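Local coordinates for alpha,alpha-trehalose-phosphate synthase (UDP-forming) (Burkholderia xenovorans, PDB 5V0T), which is a GT-B-fold glycosyltransferase of family 20, modelled here with uridine-5'-diphosphate and 6-O-phosphono-alpha-D-glucopyranose bound, at residues L186-L191 against F228-R233; D244-L249 against V386-P391; D276-S281 against Q309-T314. All blocks are in the same frame, centred on the assembly; numbering follows the deposited sequence.

From the N terminus, interaction 1 comes first: it closes the loop between residues 186-191, which lead into strand 191-194, and residues 228-233 at the start of strand 230-236, neighbours in the mixed sheet of the N-terminal part. The chain then runs on into helix 243-252, where interaction 2 opens a much longer loop that ends at helix 380-388. Interaction 3 lies wholly within that loop, joining the ends of strands 270-275 and 305-310 in the six-stranded parallel sheet. No two contacts cross or touch; interactions 1 and 2 have centres about 39 Å apart, those of interactions 2 and 3 about 23 Å. Interaction 3 reaches UDP and G6P.

Interaction 1 (L186-L191 against F228-R233); sequences LCSFDL and FGRTLR
Leu232 packs against the type I turn from Leu186 to Phe189, and this is the tight part of the contact. Leu232 CB lies 3.4 Å from Phe189 O. With CG between the backbone N and the carbonyl carbon (chi1 68°), the leucine spreads its methyls along the turn: CD1 reaches the CA of Cys187 and the carbonyl of Phe189, while Leu232 CD2 sits 3.7 Å from Cys187 CB. The thiol of Cys187 continues this apolar patch, Cys187 SG meeting the edge of the Phe228 ring 3.9 Å from Phe228 CD2. The sulfur lies 80° off the ring normal, a cysteine sulfur-aromatic contact made near the ring plane.

Backbone pairing takes over at Asp190 and Leu191. Arg233 N donates to Asp190 O over 3.3 Å, and Leu191 CA approaches Arg233 O at 3.4 Å in a CA-H...O contact. Leu191 and Arg233 thus form a parallel bridge between strands 191-194 and 230-236, within the mixed sheet of the N-terminal Rossmann-like domain of the GT-B fold. Helix 454-466 also packs on the Leu191 side chain, through Phe461, Asp464 and Leu465.

The looser side belongs to Arg230, which is partly exposed. One face of its guanidinium lies over Ser188 CA, and Arg230 NH1 reaches Cys187 O at 3.1 Å, a weak bond bent to 133°. Nearby, a water donates to Asp190 OD1 at 2.9 Å and weakly to Thr231 O; the other carboxylate oxygen of Asp190, OD2, is taken by Ile159 N and by a salt bridge to Arg151. Apolar packing and strand pairing therefore define the fit of the two segments, with bent or water-mediated polar links at its margin, while the carboxylate of Asp190 is committed mainly to the neighbouring strand and helix.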
loop_
_atom_site.group_PDB
_atom_site.type_symbol
_atom_site.label_atom_id
_atom_site.label_comp_id
_atom_site.label_asym_id
_atom_site.label_seq_id
_atom_site.Cartn_x
_atom_site.Cartn_y
_atom_site.Cartn_z
ATOM N N LEU A 186 -15.377 2.330 -13.876
ATOM C CA LEU A 186 -14.839 3.431 -13.080
ATOM C C LEU A 186 -15.599 4.725 -13.316
ATOM O O LEU A 186 -15.746 5.535 -12.391
ATOM C CB LEU A 186 -13.356 3.647 -13.390
ATOM C CG LEU A 186 -12.312 2.718 -12.783
ATOM C CD1 LEU A 186 -10.938 3.104 -13.328
ATOM C CD2 LEU A 186 -12.326 2.814 -11.256
ATOM N N CYS A 187 -16.094 4.936 -14.534
ATOM C CA CYS A 187 -16.797 6.168 -14.840
ATOM C C CYS A 187 -18.214 6.213 -14.279
ATOM O O CYS A 187 -18.876 7.234 -14.445
ATOM C CB CYS A 187 -16.806 6.397 -16.361
ATOM S SG CYS A 187 -15.125 6.656 -17.035
ATOM N N SER A 188 -18.689 5.169 -13.590
ATOM C CA SER A 188 -19.933 5.304 -12.835
ATOM C C SER A 188 -19.740 5.971 -11.482
ATOM O O SER A 188 -20.729 6.311 -10.836
ATOM C CB SER A 188 -20.603 3.946 -12.602
ATOM O OG SER A 188 -21.208 3.464 -13.789
ATOM N N PHE A 189 -18.509 6.129 -11.019
ATOM C CA PHE A 189 -18.282 6.849 -9.777
ATOM C C PHE A 189 -18.496 8.344 -9.993
ATOM O O PHE A 189 -18.350 8.857 -11.104
ATOM C CB PHE A 189 -16.868 6.567 -9.262
ATOM C CG PHE A 189 -16.711 5.197 -8.622
ATOM C CD1 PHE A 189 -17.100 4.995 -7.302
ATOM C CD2 PHE A 189 -16.175 4.135 -9.325
ATOM C CE1 PHE A 189 -16.964 3.758 -6.698
ATOM C CE2 PHE A 189 -16.041 2.888 -8.730
ATOM C CZ PHE A 189 -16.438 2.706 -7.394
ATOM N N ASP A 190 -18.889 9.044 -8.924
ATOM C CA ASP A 190 -18.953 10.503 -9.006
ATOM C C ASP A 190 -17.567 11.129 -9.001
ATOM O O ASP A 190 -17.344 12.148 -9.663
ATOM C CB ASP A 190 -19.788 11.051 -7.848
ATOM C CG ASP A 190 -21.228 10.622 -7.937
ATOM O OD1 ASP A 190 -21.826 10.836 -9.008
ATOM O OD2 ASP A 190 -21.748 10.041 -6.973
ATOM N N LEU A 191 -16.627 10.528 -8.277
ATOM C CA LEU A 191 -15.284 11.067 -8.108
ATOM C C LEU A 191 -14.297 9.911 -8.050
ATOM O O LEU A 191 -14.523 8.946 -7.316
ATOM C CB LEU A 191 -15.180 11.905 -6.828
ATOM C CG LEU A 191 -13.774 12.363 -6.441
ATOM C CD1 LEU A 191 -13.235 13.317 -7.497
ATOM C CD2 LEU A 191 -13.770 13.025 -5.041
ATOM N N PHE A 228 -17.613 7.383 -22.221
ATOM C CA PHE A 228 -18.661 6.360 -22.185
ATOM C C PHE A 228 -20.031 6.971 -21.911
ATOM O O PHE A 228 -20.870 6.372 -21.234
ATOM C CB PHE A 228 -18.355 5.285 -21.140
ATOM C CG PHE A 228 -17.024 4.621 -21.312
ATOM C CD1 PHE A 228 -16.845 3.635 -22.274
ATOM C CD2 PHE A 228 -15.954 4.967 -20.498
ATOM C CE1 PHE A 228 -15.616 3.016 -22.427
ATOM C CE2 PHE A 228 -14.727 4.352 -20.641
ATOM C CZ PHE A 228 -14.556 3.371 -21.607
ATOM N N GLY A 229 -20.256 8.185 -22.416
ATOM C CA GLY A 229 -21.496 8.886 -22.161
ATOM C C GLY A 229 -21.646 9.468 -20.772
ATOM O O GLY A 229 -22.673 10.095 -20.489
ATOM N N ARG A 230 -20.670 9.297 -19.894
ATOM C CA ARG A 230 -20.792 9.742 -18.518
ATOM C C ARG A 230 -19.900 10.954 -18.265
ATOM O O ARG A 230 -18.949 11.222 -19.004
ATOM C CB ARG A 230 -20.447 8.594 -17.560
ATOM C CG ARG A 230 -21.247 7.329 -17.876
ATOM C CD ARG A 230 -21.256 6.324 -16.747
ATOM N NE ARG A 230 -22.527 6.355 -16.032
ATOM C CZ ARG A 230 -22.788 7.175 -15.018
ATOM N NH1 ARG A 230 -21.860 8.026 -14.599
ATOM N NH2 ARG A 230 -23.973 7.142 -14.426
ATOM N N THR A 231 -20.242 11.699 -17.217
ATOM C CA THR A 231 -19.461 12.839 -16.751
ATOM C C THR A 231 -19.105 12.619 -15.288
ATOM O O THR A 231 -19.978 12.288 -14.480
ATOM C CB THR A 231 -20.244 14.152 -16.898
ATOM O OG1 THR A 231 -20.564 14.373 -18.276
ATOM C CG2 THR A 231 -19.422 15.319 -16.389
ATOM N N LEU A 232 -17.835 12.813 -14.943
ATOM C CA LEU A 232 -17.393 12.611 -13.570
ATOM C C LEU A 232 -16.146 13.455 -13.332
ATOM O O LEU A 232 -15.720 14.233 -14.192
ATOM C CB LEU A 232 -17.137 11.126 -13.283
ATOM C CG LEU A 232 -15.965 10.449 -13.983
ATOM C CD1 LEU A 232 -15.470 9.319 -13.087
ATOM C CD2 LEU A 232 -16.377 9.927 -15.371
ATOM N N ARG A 233 -15.568 13.310 -12.143
ATOM C CA ARG A 233 -14.411 14.086 -11.721
ATOM C C ARG A 233 -13.295 13.144 -11.289
ATOM O O ARG A 233 -13.554 12.029 -10.830
ATOM C CB ARG A 233 -14.761 15.032 -10.559
ATOM C CG ARG A 233 -15.950 15.966 -10.822
ATOM C CD ARG A 233 -15.623 17.048 -11.846
ATOM N NE ARG A 233 -14.687 18.052 -11.338
ATOM C CZ ARG A 233 -15.046 19.196 -10.763
ATOM N NH1 ARG A 233 -16.327 19.491 -10.606
ATOM N NH2 ARG A 233 -14.123 20.049 -10.341
HETATM O O HOH W 1 -21.166 12.334 -11.396
#

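Interaction 2 (D244-L249 against V386-P391)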
loop_
_atom_site.group_PDB
_atom_site.type_symbol
_atom_site.label_atom_id
_atom_site.label_comp_id
_atom_site.label_asym_id
_atom_site.label_seq_id
_atom_site.Cartn_x
_atom_site.Cartn_y
_atom_site.Cartn_z
ATOM N N ASP A 244 3.229 12.673 13.951
ATOM C CA ASP A 244 3.585 12.916 15.352
ATOM C C ASP A 244 3.039 11.818 16.258
ATOM O O ASP A 244 3.638 11.516 17.300
ATOM C CB ASP A 244 3.109 14.305 15.773
ATOM C CG ASP A 244 3.897 15.413 15.072
ATOM O OD1 ASP A 244 5.140 15.288 14.945
ATOM O OD2 ASP A 244 3.282 16.391 14.618
ATOM N N GLU A 245 1.949 11.169 15.839
ATOM C CA GLU A 245 1.435 10.002 16.548
ATOM C C GLU A 245 2.393 8.820 16.424
ATOM O O GLU A 245 2.620 8.092 17.397
ATOM C CB GLU A 245 0.048 9.659 16.001
ATOM C CG GLU A 245 -0.692 8.511 16.677
ATOM C CD GLU A 245 -2.196 8.520 16.361
ATOM O OE1 GLU A 245 -2.737 9.597 16.025
ATOM O OE2 GLU A 245 -2.844 7.453 16.445
ATOM N N ILE A 246 2.979 8.625 15.242
ATOM C CA ILE A 246 3.942 7.542 15.063
ATOM C C ILE A 246 5.204 7.816 15.869
ATOM O O ILE A 246 5.818 6.895 16.418
ATOM C CB ILE A 246 4.261 7.351 13.570
ATOM C CG1 ILE A 246 3.038 6.816 12.811
ATOM C CG2 ILE A 246 5.470 6.439 13.377
ATOM C CD1 ILE A 246 3.142 7.080 11.322
ATOM N N ALA A 247 5.622 9.079 15.926
ATOM C CA ALA A 247 6.812 9.442 16.690
ATOM C C ALA A 247 6.636 9.120 18.170
ATOM O O ALA A 247 7.519 8.525 18.800
ATOM C CB ALA A 247 7.123 10.931 16.495
ATOM N N GLU A 248 5.503 9.522 18.747
ATOM C CA GLU A 248 5.251 9.231 20.151
ATOM C C GLU A 248 5.201 7.726 20.400
ATOM O O GLU A 248 5.734 7.233 21.402
ATOM C CB GLU A 248 3.955 9.912 20.594
ATOM N N LEU A 249 4.580 6.977 19.489
ATOM C CA LEU A 249 4.547 5.522 19.605
ATOM C C LEU A 249 5.950 4.926 19.552
ATOM O O LEU A 249 6.284 4.026 20.331
ATOM C CB LEU A 249 3.679 4.946 18.485
ATOM C CG LEU A 249 3.105 3.536 18.597
ATOM C CD1 LEU A 249 2.362 3.320 19.936
ATOM C CD2 LEU A 249 2.188 3.285 17.414
ATOM N N VAL A 386 10.189 7.406 8.566
ATOM C CA VAL A 386 10.626 8.774 8.808
ATOM C C VAL A 386 9.991 9.319 10.085
ATOM O O VAL A 386 10.662 9.957 10.907
ATOM C CB VAL A 386 10.295 9.656 7.593
ATOM C CG1 VAL A 386 10.490 11.120 7.951
ATOM C CG2 VAL A 386 11.157 9.251 6.389
ATOM N N SER A 387 8.688 9.081 10.260
ATOM C CA SER A 387 7.954 9.606 11.412
ATOM C C SER A 387 8.490 9.066 12.734
ATOM O O SER A 387 8.404 9.748 13.757
ATOM C CB SER A 387 6.469 9.249 11.285
ATOM O OG SER A 387 5.864 9.891 10.176
ATOM N N ALA A 388 9.020 7.839 12.736
ATOM C CA ALA A 388 9.469 7.222 13.980
ATOM C C ALA A 388 10.780 7.809 14.497
ATOM O O ALA A 388 11.111 7.606 15.673
ATOM C CB ALA A 388 9.635 5.708 13.774
ATOM N N GLN A 389 11.534 8.514 13.649
ATOM C CA GLN A 389 12.907 8.867 13.976
ATOM C C GLN A 389 12.985 9.835 15.151
ATOM O O GLN A 389 12.102 10.671 15.370
ATOM C CB GLN A 389 13.620 9.479 12.763
ATOM C CG GLN A 389 13.800 8.484 11.620
ATOM C CD GLN A 389 14.423 7.190 12.109
ATOM O OE1 GLN A 389 15.552 7.186 12.613
ATOM N NE2 GLN A 389 13.676 6.087 11.997
ATOM N N ASP A 390 14.055 9.695 15.917
ATOM C CA ASP A 390 14.398 10.693 16.925
ATOM C C ASP A 390 14.992 11.898 16.210
ATOM O O ASP A 390 16.039 11.765 15.571
ATOM C CB ASP A 390 15.388 10.097 17.917
ATOM C CG ASP A 390 15.860 11.084 18.985
ATOM O OD1 ASP A 390 15.459 12.272 18.992
ATOM O OD2 ASP A 390 16.657 10.640 19.838
ATOM N N PRO A 391 14.365 13.076 16.269
ATOM C CA PRO A 391 14.923 14.227 15.539
ATOM C C PRO A 391 16.329 14.601 15.991
ATOM O O PRO A 391 17.083 15.188 15.207
ATOM C CB PRO A 391 13.914 15.350 15.822
ATOM C CG PRO A 391 13.186 14.914 17.065
ATOM C CD PRO A 391 13.113 13.416 16.965
#
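Ile246 and Ala247 of helix 243-252 meet Ser387 and Ala388 in the C-terminal part of helix 380-388, with no hydrogen bond between the two segments. Just ahead of this pair, Asp244 points away and forms a salt bridge with Arg450 of helix 435-451.

Ile246 supplies most of the side-chain contact. Ile246 CG2 stands anti to the backbone N and lies 3.6 Å from Ser387 CB. The branch carbon, Ile246 CB, is almost as near, 3.7 Å from the same Ser387 CB, and Ile246 CD1 approaches it from the other arm at 4.0 Å, so that the isoleucine straddles the methylene of the serine. The hydroxyl is engaged with its own helix: OG, beside the backbone N at chi1 -65°, is hydrogen-bonded to Lys383 O. Ser387 therefore offers mainly carbon to the isoleucine. Ile246 CG2 also reaches Ala388, 3.9 Å from Ala388 N and 4.2 Å from Ala388 CB.

Helix 380-388 follows strand 368-371 of the parallel sheet in the C-terminal Rossmann-like domain of this GT-B fold. Earlier on the same helix, Glu384 and the backbone N of Leu380 are hydrogen-bonded to uridine-5'-diphosphate, and the side chain of Ile246 lies about 8 Å from that ligand. The contact thus lays helix 243-252 beside the C-terminal part of a helix that helps bind the nucleotide.

At Ala247 the backbones come closest, Ala247 CA lying 4.4 Å from Ala388 CA, an approach consistent with the small side chains of both alanines. The Ala247 methyl packs tightly on the serine carbonyl, Ala247 CB lying 3.2 Å from Ser387 O. Further along the helix, Ala250 also touches Ala388. The carbonyl of Ala388 is itself hydrogen-bonded by Arg364.

Interaction 3 (D276-S281 against Q309-T314). With UDP (uridine-5'-diphosphate), chain I; G6P (6-O-phosphono-alpha-D-glucopyranose), chain J.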
loop_
_atom_site.group_PDB
_atom_site.type_symbol
_atom_site.label_atom_id
_atom_site.label_comp_id
_atom_site.label_asym_id
_atom_site.label_seq_id
_atom_site.Cartn_x
_atom_site.Cartn_y
_atom_site.Cartn_z
ATOM N N ASP A 276 8.055 -5.331 4.771
ATOM C CA ASP A 276 7.311 -5.488 3.519
ATOM C C ASP A 276 6.517 -6.779 3.569
ATOM O O ASP A 276 7.103 -7.824 3.843
ATOM C CB ASP A 276 8.241 -5.590 2.292
ATOM C CG ASP A 276 9.228 -4.454 2.177
ATOM O OD1 ASP A 276 10.192 -4.413 2.973
ATOM O OD2 ASP A 276 9.067 -3.628 1.245
ATOM N N ARG A 277 5.221 -6.744 3.235
ATOM C CA ARG A 277 4.589 -7.992 2.806
ATOM C C ARG A 277 5.501 -8.650 1.772
ATOM O O ARG A 277 6.126 -7.963 0.959
ATOM C CB ARG A 277 3.200 -7.730 2.211
ATOM C CG ARG A 277 2.110 -7.309 3.214
ATOM C CD ARG A 277 0.735 -7.136 2.492
ATOM N NE ARG A 277 0.876 -6.198 1.384
ATOM C CZ ARG A 277 0.984 -6.544 0.103
ATOM N NH1 ARG A 277 0.906 -7.818 -0.269
ATOM N NH2 ARG A 277 1.163 -5.602 -0.806
ATOM N N LEU A 278 5.637 -9.978 1.829
ATOM C CA LEU A 278 6.528 -10.656 0.880
ATOM C C LEU A 278 5.795 -10.784 -0.460
ATOM O O LEU A 278 5.348 -11.851 -0.894
ATOM C CB LEU A 278 7.021 -11.996 1.425
ATOM C CG LEU A 278 8.434 -12.402 0.954
ATOM C CD1 LEU A 278 8.939 -13.675 1.645
ATOM C CD2 LEU A 278 8.473 -12.621 -0.582
ATOM N N ASP A 279 5.702 -9.642 -1.125
ATOM C CA ASP A 279 5.036 -9.469 -2.402
ATOM C C ASP A 279 6.094 -9.250 -3.485
ATOM O O ASP A 279 7.113 -8.600 -3.238
ATOM C CB ASP A 279 4.079 -8.271 -2.298
ATOM C CG ASP A 279 3.063 -8.222 -3.417
ATOM O OD1 ASP A 279 3.450 -8.208 -4.609
ATOM O OD2 ASP A 279 1.856 -8.216 -3.094
ATOM N N TYR A 280 5.863 -9.785 -4.692
ATOM C CA TYR A 280 6.817 -9.519 -5.768
ATOM C C TYR A 280 6.878 -8.035 -6.147
ATOM O O TYR A 280 7.861 -7.593 -6.751
ATOM C CB TYR A 280 6.494 -10.380 -7.001
ATOM C CG TYR A 280 5.040 -10.389 -7.424
ATOM C CD1 TYR A 280 4.473 -9.304 -8.073
ATOM C CD2 TYR A 280 4.233 -11.488 -7.165
ATOM C CE1 TYR A 280 3.134 -9.323 -8.479
ATOM C CE2 TYR A 280 2.905 -11.513 -7.543
ATOM C CZ TYR A 280 2.364 -10.435 -8.201
ATOM O OH TYR A 280 1.041 -10.492 -8.579
ATOM N N SER A 281 5.872 -7.243 -5.785
ATOM C CA SER A 281 5.936 -5.807 -6.056
ATOM C C SER A 281 7.006 -5.089 -5.235
ATOM O O SER A 281 7.371 -3.960 -5.578
ATOM C CB SER A 281 4.579 -5.159 -5.760
ATOM O OG SER A 281 4.345 -5.202 -4.347
ATOM N N GLN A 309 15.125 -7.768 7.616
ATOM C CA GLN A 309 13.991 -7.764 6.692
ATOM C C GLN A 309 12.843 -8.501 7.366
ATOM O O GLN A 309 12.870 -9.732 7.500
ATOM C CB GLN A 309 14.328 -8.423 5.355
ATOM C CG GLN A 309 13.080 -8.590 4.450
ATOM C CD GLN A 309 12.630 -7.264 3.849
ATOM O OE1 GLN A 309 13.373 -6.647 3.112
ATOM N NE2 GLN A 309 11.398 -6.823 4.173
ATOM N N ILE A 310 11.849 -7.755 7.808
ATOM C CA ILE A 310 10.597 -8.345 8.265
ATOM C C ILE A 310 9.696 -8.466 7.040
ATOM O O ILE A 310 9.409 -7.467 6.364
ATOM C CB ILE A 310 9.959 -7.503 9.373
ATOM C CG1 ILE A 310 10.864 -7.525 10.603
ATOM C CG2 ILE A 310 8.562 -8.043 9.728
ATOM C CD1 ILE A 310 10.339 -6.694 11.812
ATOM N N ALA A 311 9.303 -9.692 6.710
ATOM C CA ALA A 311 8.598 -9.971 5.454
ATOM C C ALA A 311 7.422 -10.895 5.723
ATOM O O ALA A 311 7.497 -12.106 5.490
ATOM C CB ALA A 311 9.543 -10.583 4.419
ATOM N N PRO A 312 6.306 -10.356 6.219
ATOM C CA PRO A 312 5.209 -11.225 6.635
ATOM C C PRO A 312 4.591 -11.954 5.453
ATOM O O PRO A 312 4.596 -11.450 4.317
ATOM C CB PRO A 312 4.200 -10.252 7.277
ATOM C CG PRO A 312 4.704 -8.904 7.060
ATOM C CD PRO A 312 6.148 -8.982 6.718
ATOM N N PRO A 313 4.018 -13.133 5.689
ATOM C CA PRO A 313 3.255 -13.821 4.646
ATOM C C PRO A 313 2.150 -12.929 4.111
ATOM O O PRO A 313 1.539 -12.147 4.846
ATOM C CB PRO A 313 2.666 -15.036 5.377
ATOM C CG PRO A 313 3.505 -15.179 6.635
ATOM C CD PRO A 313 3.911 -13.805 7.000
ATOM N N THR A 314 1.891 -13.070 2.819
ATOM C CA THR A 314 0.760 -12.418 2.188
ATOM C C THR A 314 0.257 -13.335 1.081
ATOM O O THR A 314 1.057 -13.919 0.350
ATOM C CB THR A 314 1.171 -11.041 1.646
ATOM O OG1 THR A 314 0.046 -10.402 1.041
ATOM C CG2 THR A 314 2.293 -11.165 0.617
HETATM N N1 UDP I . 2.530 -3.590 8.860
HETATM C C2 UDP I . 2.156 -4.107 10.090
HETATM N N3 UDP I . 2.782 -5.267 10.448
HETATM C C4 UDP I . 3.731 -5.952 9.721
HETATM C C5 UDP I . 4.075 -5.353 8.458
HETATM C C6 UDP I . 3.483 -4.208 8.083
HETATM O O2 UDP I . 1.320 -3.583 10.804
HETATM O O4 UDP I . 4.212 -6.993 10.185
HETATM C "C1'" UDP I . 1.894 -2.340 8.433
HETATM C "C2'" UDP I . 2.880 -1.191 8.235
HETATM O "O2'" UDP I . 3.122 -0.547 9.475
HETATM C "C3'" UDP I . 2.108 -0.313 7.247
HETATM C "C4'" UDP I . 1.372 -1.347 6.386
HETATM O "O4'" UDP I . 1.297 -2.554 7.175
HETATM O "O3'" UDP I . 1.159 0.535 7.885
HETATM C "C5'" UDP I . 2.007 -1.650 5.055
HETATM O "O5'" UDP I . 1.584 -0.625 4.136
HETATM P PA UDP I . 2.459 -0.237 2.875
HETATM O O1A UDP I . 3.914 -0.058 3.254
HETATM O O2A UDP I . 1.804 0.935 2.243
HETATM O O3A UDP I . 2.402 -1.494 1.920
HETATM P PB UDP I . 1.288 -2.544 1.509
HETATM O O1B UDP I . -0.012 -1.737 1.562
HETATM O O2B UDP I . 1.644 -2.857 0.040
HETATM O O3B UDP I . 1.299 -3.733 2.396
HETATM C C1 G6P J . -2.366 -3.474 -0.388
HETATM C C2 G6P J . -3.695 -3.284 -1.099
HETATM C C3 G6P J . -4.856 -3.455 -0.116
HETATM C C4 G6P J . -4.729 -4.814 0.579
HETATM C C5 G6P J . -3.352 -4.926 1.236
HETATM C C6 G6P J . -3.219 -6.257 1.978
HETATM O O1 G6P J . -2.273 -2.456 0.601
HETATM O O2 G6P J . -3.724 -1.987 -1.720
HETATM O O3 G6P J . -6.080 -3.406 -0.868
HETATM O O4 G6P J . -5.742 -4.939 1.598
HETATM O O5 G6P J . -2.323 -4.763 0.247
HETATM O O6 G6P J . -3.482 -7.348 1.079
HETATM P P G6P J . -4.651 -8.400 1.427
HETATM O O1P G6P J . -4.140 -9.232 2.576
HETATM O O2P G6P J . -4.861 -9.150 0.141
HETATM O O3P G6P J . -5.835 -7.548 1.825
#
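Arg277 spends all three guanidinium nitrogens at once, on two partners in the protein and a diphosphate. Arg277 NE donates to UDP O3B at 2.7 Å and its NH2 to UDP O2B at 2.9 Å. Arg277 NH1 bonds both Thr314 OG1, at 3.0 Å, and, in a salt bridge, the anti lone pair of Asp279 OD2, an oxygen also hydrogen-bonded to Tyr321 OH. With these partners round its edge, the group's rotation is fixed, and O5 of G6P lies over one of its faces. Thr314 crosses the arginine at about a right angle, OG1 anti to the backbone N (chi1 -179°), and Thr314 CG2 packs 3.5 Å from Leu278 O.

The two segments lie at the C-terminal ends of adjacent strands, 270-275 and 305-310, of the C-terminal Rossmann-like sheet; in this GT-B fold such loops line the cleft that holds the ligands. Two backbone bonds join them, Asp276 N to Ile310 O (3.0 Å) and Leu278 N to Pro312 O (3.1 Å). Gln309 NE2 also donates to Ile310 O, from above that carbonyl's plane, and gives a nearly straight bond (172°) to Asp276 OD1, which is salt-bridged to Arg287. Pro312 CG borders the uracil at UDP O4, 3.7 Å away.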